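Local coordinates for protein coronin (Toxoplasma gondii, PDB 4OZU) that probably binds actin filaments, here represented by the WD40 beta-propeller domain of a longer coiled-coil-containing protein, at residues F235-G240 with L282-K287. Sequence-based numbering, arbitrary orientation. Where two conformers were deposited one is given.
Sequences FTTGFG and LYVCGK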
loop_
_atom_site.group_PDB
_atom_site.type_symbol
_atom_site.label_atom_id
_atom_site.label_comp_id
_atom_site.label_asym_id
_atom_site.label_seq_id
_atom_site.Cartn_x
_atom_site.Cartn_y
_atom_site.Cartn_z
ATOM N N PHE A 235 2.675 8.422 9.751
ATOM C CA PHE A 235 1.604 9.336 9.344
ATOM C C PHE A 235 0.254 8.687 9.592
ATOM O O PHE A 235 0.076 7.531 9.235
ATOM C CB PHE A 235 1.735 9.678 7.861
ATOM C CG PHE A 235 0.678 10.628 7.348
ATOM C CD1 PHE A 235 0.794 11.992 7.558
ATOM C CD2 PHE A 235 -0.413 10.155 6.631
ATOM C CE1 PHE A 235 -0.161 12.866 7.072
ATOM C CE2 PHE A 235 -1.372 11.025 6.151
ATOM C CZ PHE A 235 -1.242 12.383 6.369
ATOM N N THR A 236 -0.692 9.412 10.192
ATOM C CA THR A 236 -2.046 8.885 10.361
ATOM C C THR A 236 -3.089 9.812 9.781
ATOM O O THR A 236 -2.895 11.028 9.730
ATOM C CB THR A 236 -2.416 8.643 11.849
ATOM O OG1 THR A 236 -2.321 9.873 12.577
ATOM C CG2 THR A 236 -1.512 7.606 12.477
ATOM N N THR A 237 -4.185 9.205 9.328
ATOM C CA THR A 237 -5.424 9.908 9.029
ATOM C C THR A 237 -6.469 9.434 10.008
ATOM O O THR A 237 -6.390 8.318 10.515
ATOM C CB THR A 237 -5.943 9.633 7.613
ATOM O OG1 THR A 237 -6.322 8.253 7.516
ATOM C CG2 THR A 237 -4.892 9.954 6.569
ATOM N N GLY A 238 -7.467 10.261 10.248
ATOM C CA GLY A 238 -8.528 9.888 11.151
ATOM C C GLY A 238 -9.543 10.993 11.248
ATOM O O GLY A 238 -9.640 11.847 10.361
ATOM N N PHE A 239 -10.302 10.975 12.333
ATOM C CA PHE A 239 -11.387 11.919 12.511
ATOM C C PHE A 239 -11.246 12.649 13.839
ATOM O O PHE A 239 -10.849 12.057 14.850
ATOM C CB PHE A 239 -12.728 11.194 12.422
ATOM C CG PHE A 239 -12.997 10.590 11.070
ATOM C CD1 PHE A 239 -12.353 9.429 10.675
ATOM C CD2 PHE A 239 -13.884 11.192 10.191
ATOM C CE1 PHE A 239 -12.592 8.873 9.426
ATOM C CE2 PHE A 239 -14.133 10.637 8.943
ATOM C CZ PHE A 239 -13.486 9.478 8.561
ATOM N N GLY A 240 -11.546 13.942 13.827
ATOM C CA GLY A 240 -11.539 14.736 15.040
ATOM C C GLY A 240 -12.805 14.521 15.846
ATOM O O GLY A 240 -13.697 13.771 15.433
ATOM N N LEU A 282 2.751 12.368 -0.764
ATOM C CA LEU A 282 1.862 11.681 0.163
ATOM C C LEU A 282 0.430 11.875 -0.303
ATOM O O LEU A 282 -0.093 12.991 -0.271
ATOM C CB LEU A 282 2.062 12.219 1.583
ATOM C CG LEU A 282 1.353 11.532 2.750
ATOM C CD1 LEU A 282 1.659 10.042 2.810
ATOM C CD2 LEU A 282 1.744 12.194 4.053
ATOM N N TYR A 283 -0.187 10.792 -0.766
ATOM C CA TYR A 283 -1.549 10.847 -1.289
ATOM C C TYR A 283 -2.525 10.357 -0.221
ATOM O O TYR A 283 -2.227 9.402 0.488
ATOM C CB TYR A 283 -1.679 9.994 -2.554
ATOM C CG TYR A 283 -0.648 10.287 -3.627
ATOM C CD1 TYR A 283 0.605 9.703 -3.576
ATOM C CD2 TYR A 283 -0.930 11.138 -4.685
ATOM C CE1 TYR A 283 1.553 9.955 -4.541
ATOM C CE2 TYR A 283 0.019 11.403 -5.666
ATOM C CZ TYR A 283 1.257 10.808 -5.585
ATOM O OH TYR A 283 2.211 11.056 -6.542
ATOM N N VAL A 284 -3.672 11.023 -0.090
ATOM C CA VAL A 284 -4.721 10.562 0.817
ATOM C C VAL A 284 -5.984 10.335 0.007
ATOM O O VAL A 284 -6.528 11.260 -0.594
ATOM C CB VAL A 284 -4.965 11.551 1.988
ATOM C CG1 VAL A 284 -3.744 11.581 2.898
ATOM C CG2 VAL A 284 -5.279 12.955 1.488
ATOM N N CYS A 285 -6.437 9.086 0.015
ATOM C CA CYS A 285 -7.515 8.627 -0.846
ATOM C C CYS A 285 -8.623 7.977 -0.032
ATOM O O CYS A 285 -8.366 7.072 0.762
ATOM C CB CYS A 285 -6.971 7.630 -1.869
ATOM S SG CYS A 285 -5.434 8.164 -2.659
ATOM N N GLY A 286 -9.852 8.441 -0.230
ATOM C CA GLY A 286 -11.006 7.837 0.410
ATOM C C GLY A 286 -11.861 7.061 -0.570
ATOM O O GLY A 286 -12.278 7.594 -1.598
ATOM N N LYS A 287 -12.133 5.796 -0.263
ATOM C CA LYS A 287 -13.068 5.018 -1.069
ATOM C C LYS A 287 -14.439 5.674 -1.014
ATOM O O LYS A 287 -14.929 6.021 0.065
ATOM C CB LYS A 287 -13.153 3.576 -0.577
ATOM C CG LYS A 287 -11.851 2.808 -0.675
ATOM C CD LYS A 287 -11.956 1.477 0.045
ATOM C CE LYS A 287 -11.499 0.339 -0.839
ATOM N NZ LYS A 287 -11.734 -0.985 -0.208
#
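Leu282 sets its CD2 methyl on one face of the Phe235 ring, a CH-pi contact in which CD2 lies 3.5 Å from the ring centroid and 8° off the ring normal. The methyl is therefore centred over the ring, as its nearly equal distances to all six ring carbons confirm, with CE1 of Phe235 at 3.6 Å from CD2 of Leu282. In both residues the CB bond already points toward the other strand, and CG anti to the backbone N (chi1 -173° in Leu282) then carries ring and isobutyl group onward until they meet at a slant. Val284, two residues further on, adds a second apolar touch. Its CG1 methyl approaches the Phe235 ring obliquely, at 4.1 Å from CE2, and the same methyl lies 4.2 Å from CG2 of Thr237. CG1 of Val284 thus bridges the aromatic ring and the threonine methyl, while OG1 of Thr237 is hydrogen-bonded to the carbonyl O of Leu271 on strand 271-275, a polar link that also joins the two sheets. All four residues are buried, and the contact between the two segments is made by carbon atoms alone. The strand axes come no closer than 9.9 Å, too far for backbone pairing, and run in the same general direction at 29°, consistent with two sheets packed face to face. Around this pair, Phe235 also touches Pro273 of strand 271-275 and Met247 and Ile249 of its own sheet, and Leu282 meets Phe275. Strands 233-239 and 281-286 are the second strands of successive four-stranded antiparallel sheets, so the contact is part of the hydrophobic packing between adjacent blades of the WD40 beta-propeller.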